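PDB 3HDX: SusD superfamily protein from Bacteroides thetaiotaomicron VPI-5482, which probably binds polysaccharide at the cell surface as an outer-membrane SusD-family protein of carbohydrate metabolism. Local coordinates for residues I416-E419 with R420-E423; W431-L434 with V435-Q438. All coordinates share one frame; numbering follows the deposited sequence.

Interaction 1: I416-E419 with R420-E423; sequences IFEE and RRRE. With EDO (1,2-ethanediol), chain E.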
loop_
_atom_site.group_PDB
_atom_site.type_symbol
_atom_site.label_atom_id
_atom_site.label_comp_id
_atom_site.label_asym_id
_atom_site.label_seq_id
_atom_site.Cartn_x
_atom_site.Cartn_y
_atom_site.Cartn_z
ATOM N N ILE A 416 -2.771 11.838 15.258
ATOM C CA ILE A 416 -3.028 10.557 14.578
ATOM C C ILE A 416 -2.144 10.466 13.325
ATOM O O ILE A 416 -1.526 9.413 13.087
ATOM C CB ILE A 416 -4.499 10.380 14.197
ATOM C CG1 ILE A 416 -5.370 10.236 15.471
ATOM C CG2 ILE A 416 -4.706 9.138 13.304
ATOM C CD1 ILE A 416 -6.843 10.435 15.298
ATOM N N PHE A 417 -2.071 11.559 12.544
ATOM C CA PHE A 417 -1.159 11.558 11.382
ATOM C C PHE A 417 0.332 11.475 11.755
ATOM O O PHE A 417 1.082 10.846 11.034
ATOM C CB PHE A 417 -1.483 12.681 10.419
ATOM C CG PHE A 417 -2.668 12.363 9.588
ATOM C CD1 PHE A 417 -2.544 11.481 8.514
ATOM C CD2 PHE A 417 -3.927 12.880 9.876
ATOM C CE1 PHE A 417 -3.651 11.156 7.728
ATOM C CE2 PHE A 417 -5.004 12.549 9.101
ATOM C CZ PHE A 417 -4.886 11.679 8.045
ATOM N N GLU A 418 0.746 12.042 12.896
ATOM C CA GLU A 418 2.136 11.870 13.337
ATOM C C GLU A 418 2.384 10.425 13.752
ATOM O O GLU A 418 3.472 9.916 13.553
ATOM C CB GLU A 418 2.483 12.810 14.498
ATOM C CG GLU A 418 2.461 14.264 14.102
ATOM C CD GLU A 418 3.343 14.612 12.902
ATOM O OE1 GLU A 418 4.486 14.160 12.867
ATOM O OE2 GLU A 418 2.865 15.355 12.000
ATOM N N GLU A 419 1.382 9.783 14.362
ATOM C CA GLU A 419 1.527 8.362 14.713
ATOM C C GLU A 419 1.650 7.499 13.444
ATOM O O GLU A 419 2.454 6.551 13.384
ATOM C CB GLU A 419 0.426 7.875 15.656
ATOM C CG GLU A 419 0.777 6.509 16.318
ATOM C CD GLU A 419 1.982 6.545 17.242
ATOM O OE1 GLU A 419 2.334 7.614 17.793
ATOM O OE2 GLU A 419 2.559 5.462 17.464
ATOM N N ARG A 420 0.824 7.777 12.439
ATOM C CA ARG A 420 0.980 7.089 11.155
ATOM C C ARG A 420 2.384 7.331 10.549
ATOM O O ARG A 420 2.992 6.442 9.943
ATOM C CB ARG A 420 -0.092 7.563 10.170
ATOM C CG ARG A 420 -1.485 7.145 10.537
ATOM C CD ARG A 420 -2.555 7.536 9.500
ATOM N NE ARG A 420 -2.360 6.866 8.201
ATOM C CZ ARG A 420 -2.787 5.648 7.890
ATOM N NH1 ARG A 420 -3.582 4.934 8.703
ATOM N NH2 ARG A 420 -2.483 5.156 6.703
ATOM N N ARG A 421 2.843 8.574 10.655
ATOM C CA ARG A 421 4.153 8.980 10.126
ATOM C C ARG A 421 5.239 8.096 10.736
ATOM O O ARG A 421 6.121 7.651 10.035
ATOM C CB ARG A 421 4.408 10.430 10.450
ATOM C CG ARG A 421 5.657 11.076 9.858
ATOM C CD ARG A 421 5.706 12.507 10.335
ATOM N NE ARG A 421 6.708 13.328 9.628
ATOM C CZ ARG A 421 6.947 14.599 9.908
ATOM N NH1 ARG A 421 6.283 15.232 10.869
ATOM N NH2 ARG A 421 7.832 15.279 9.170
ATOM N N ARG A 422 5.156 7.893 12.047
ATOM C CA ARG A 422 6.076 7.023 12.744
ATOM C C ARG A 422 5.886 5.529 12.442
ATOM O O ARG A 422 6.831 4.820 12.098
ATOM C CB ARG A 422 6.001 7.278 14.259
ATOM C CG ARG A 422 6.512 8.630 14.664
ATOM C CD ARG A 422 6.559 8.801 16.146
ATOM N NE ARG A 422 5.234 9.002 16.706
ATOM C CZ ARG A 422 4.651 10.177 16.963
ATOM N NH1 ARG A 422 5.260 11.327 16.728
ATOM N NH2 ARG A 422 3.436 10.185 17.486
ATOM N N GLU A 423 4.659 5.063 12.588
ATOM C CA GLU A 423 4.380 3.644 12.483
ATOM C C GLU A 423 4.537 3.066 11.117
ATOM O O GLU A 423 5.098 1.985 10.982
ATOM C CB GLU A 423 2.951 3.367 13.011
ATOM C CG GLU A 423 2.561 1.911 13.042
ATOM C CD GLU A 423 3.474 1.038 13.927
ATOM O OE1 GLU A 423 4.060 1.581 14.884
ATOM O OE2 GLU A 423 3.522 -0.207 13.674
HETATM C C1 EDO E . 2.506 16.953 9.065
HETATM O O1 EDO E . 2.985 15.617 9.315
HETATM C C2 EDO E . 3.656 17.928 9.031
HETATM O O2 EDO E . 4.524 17.558 7.959
#

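Interaction 2: W431-L434 with V435-Q438; sequences WYDL and VRRQ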
loop_
_atom_site.group_PDB
_atom_site.type_symbol
_atom_site.label_atom_id
_atom_site.label_comp_id
_atom_site.label_asym_id
_atom_site.label_seq_id
_atom_site.Cartn_x
_atom_site.Cartn_y
_atom_site.Cartn_z
ATOM N N TRP A 431 2.907 10.070 1.767
ATOM C CA TRP A 431 2.398 11.060 0.797
ATOM C C TRP A 431 0.857 11.064 0.763
ATOM O O TRP A 431 0.232 12.111 0.853
ATOM C CB TRP A 431 2.969 10.805 -0.608
ATOM C CG TRP A 431 2.219 11.568 -1.639
ATOM C CD1 TRP A 431 1.350 11.051 -2.536
ATOM C CD2 TRP A 431 2.151 12.999 -1.779
ATOM N NE1 TRP A 431 0.758 12.064 -3.256
ATOM C CE2 TRP A 431 1.235 13.274 -2.811
ATOM C CE3 TRP A 431 2.778 14.054 -1.143
ATOM C CZ2 TRP A 431 0.950 14.580 -3.239
ATOM C CZ3 TRP A 431 2.494 15.362 -1.545
ATOM C CH2 TRP A 431 1.588 15.613 -2.589
ATOM N N TYR A 432 0.254 9.889 0.647
ATOM C CA TYR A 432 -1.202 9.786 0.605
ATOM C C TYR A 432 -1.818 10.301 1.926
ATOM O O TYR A 432 -2.826 11.000 1.923
ATOM C CB TYR A 432 -1.643 8.359 0.302
ATOM C CG TYR A 432 -0.992 7.788 -0.911
ATOM C CD1 TYR A 432 -1.255 8.317 -2.173
ATOM C CD2 TYR A 432 -0.026 6.784 -0.798
ATOM C CE1 TYR A 432 -0.608 7.830 -3.288
ATOM C CE2 TYR A 432 0.623 6.275 -1.910
ATOM C CZ TYR A 432 0.336 6.811 -3.161
ATOM O OH TYR A 432 0.951 6.288 -4.286
ATOM N N ASP A 433 -1.179 9.945 3.034
ATOM C CA ASP A 433 -1.562 10.421 4.349
ATOM C C ASP A 433 -1.477 11.939 4.442
ATOM O O ASP A 433 -2.357 12.582 5.025
ATOM C CB ASP A 433 -0.689 9.805 5.431
ATOM C CG ASP A 433 -1.002 8.333 5.691
ATOM O OD1 ASP A 433 -1.942 7.753 5.113
ATOM O OD2 ASP A 433 -0.296 7.732 6.526
ATOM N N LEU A 434 -0.449 12.550 3.820
ATOM C CA LEU A 434 -0.333 14.029 3.863
ATOM C C LEU A 434 -1.525 14.677 3.181
ATOM O O LEU A 434 -2.022 15.706 3.666
ATOM C CB LEU A 434 0.971 14.477 3.194
ATOM C CG LEU A 434 2.203 14.464 4.095
ATOM C CD1 LEU A 434 3.455 14.650 3.245
ATOM C CD2 LEU A 434 2.103 15.579 5.144
ATOM N N VAL A 435 -1.965 14.072 2.071
ATOM C CA VAL A 435 -3.135 14.583 1.328
ATOM C C VAL A 435 -4.418 14.420 2.175
ATOM O O VAL A 435 -5.170 15.372 2.353
ATOM C CB VAL A 435 -3.265 13.924 -0.074
ATOM C CG1 VAL A 435 -4.575 14.347 -0.769
ATOM C CG2 VAL A 435 -2.021 14.226 -0.976
ATOM N N ARG A 436 -4.664 13.221 2.726
ATOM C CA ARG A 436 -5.888 13.047 3.554
ATOM C C ARG A 436 -5.841 13.986 4.768
ATOM O O ARG A 436 -6.842 14.580 5.138
ATOM C CB ARG A 436 -6.058 11.606 4.029
ATOM C CG ARG A 436 -6.250 10.605 2.904
ATOM C CD ARG A 436 -6.939 9.322 3.362
ATOM N NE ARG A 436 -6.380 8.852 4.618
ATOM C CZ ARG A 436 -5.162 8.315 4.745
ATOM N NH1 ARG A 436 -4.397 8.027 3.677
ATOM N NH2 ARG A 436 -4.711 8.048 5.974
ATOM N N ARG A 437 -4.673 14.082 5.401
ATOM C CA ARG A 437 -4.484 15.017 6.514
ATOM C C ARG A 437 -4.806 16.450 6.115
ATOM O O ARG A 437 -5.534 17.128 6.841
ATOM C CB ARG A 437 -3.040 14.961 7.015
ATOM C CG ARG A 437 -2.723 15.885 8.196
ATOM C CD ARG A 437 -1.253 16.147 8.362
ATOM N NE ARG A 437 -1.037 17.155 9.405
ATOM C CZ ARG A 437 -1.274 18.449 9.261
ATOM N NH1 ARG A 437 -1.677 18.947 8.091
ATOM N NH2 ARG A 437 -1.066 19.277 10.282
ATOM N N GLN A 438 -4.329 16.876 4.948
ATOM C CA GLN A 438 -4.570 18.251 4.550
ATOM C C GLN A 438 -6.055 18.542 4.341
ATOM O O GLN A 438 -6.556 19.608 4.699
ATOM C CB GLN A 438 -3.776 18.606 3.302
ATOM C CG GLN A 438 -3.888 20.105 2.954
ATOM C CD GLN A 438 -3.508 21.057 4.106
ATOM O OE1 GLN A 438 -4.178 22.086 4.296
ATOM N NE2 GLN A 438 -2.418 20.742 4.850
HETATM O O HOH W 1 -1.223 17.920 5.331
#

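Interaction 1: I416-E419 with R420-E423
E419 turns CG anti to its backbone nitrogen (chi1 -165°) and bends at chi2, which brings its carboxylate to the guanidinium of R422, three residues on. R422 keeps CG beside its own nitrogen and bends at chi3, folding its head back along the helix. E419 OE1 receives R422 NH2 at 2.8 Å in a nearly straight salt bridge. OE1 lies in the guanidinium plane, but R422 NH2 meets it on the anti side, 30° out of the carboxylate plane. R422 NE adds a weak bond to the same oxygen. One face of this guanidinium lies over E418 O, which is 3.6 Å from its plane. A second i to i+3 pair joins E418 OE1 to R421 NH1 at 2.9 Å, through the syn lone pair of the oxygen. E418 OE2 accepts from 1,2-ethanediol O1 at 2.7 Å. Both pairs have outside partners: E419 meets R311, R421 meets D45 and R422 meets E415. An alanine in place of R422 would probably leave E419 OE1 and E415 without this arginine and open a gap over E418 O. Helix 409-423 thus carries two acid-base pairs along its length; the E419-R422 pair is buried, where opposite charges probably offset one another.

Interaction 2: W431-L434 with V435-Q438
Helix 430-441 holds an i to i+3 ion pair, D433 with R436, and an i to i+4 contact, W431 with V435, on different sides of one turn. R436 grips D433 end-on, with NH1 and NH2 both donating to OD1 at 2.9 Å. NH1 uses the anti lone pair, while NH2 comes from above the carboxylate. The two flat groups stand almost perpendicular, 88° apart. A bend at chi3 (-44°) turns the R436 head back toward D433. Each residue has another charged partner: D433 OD2 meets R420, and R436 NE meets E372. At the indole, V435 CG2 sits over one face of the six-membered ring in a CH-pi contact, offset toward its rim and 3.8 Å from W431 CZ2. Farther along, a water accepts hydrogen bonds from R437 NH1 and Q438 NE2 and donates to L434 O at 2.9 Å. It ties both side chains to the backbone, and D443 binds both of them as well. The main-chain bonds, such as R436 N to Y432 O at 3.0 Å, keep the i to i+4 pattern of an alpha-helix. The arrangement is that of a largely buried helix in the mainly helical SusD fold, with ion pairs reaching neighbouring helices.

How the interactions relate
Interaction 1 comes first along the chain, on helix 409-423, and interaction 2 follows on the next helix, 430-441. Their centres are about 11 Å apart, on the same side of the chain's centre, and all four segments belong to the SusD family region. The two helices touch directly. R420 NE forms a 2.8 Å salt bridge with D433 OD2, so D433 serves an arginine from each helix. R420 NE and R436 NH2 come close as like charges, and D433 and D365 probably help to balance them. F417 packs its ring against the second helix, with CE1 3.3 Å from D433 O. Both contacts therefore belong to one helix-helix interface joined by charge and by an aromatic ring.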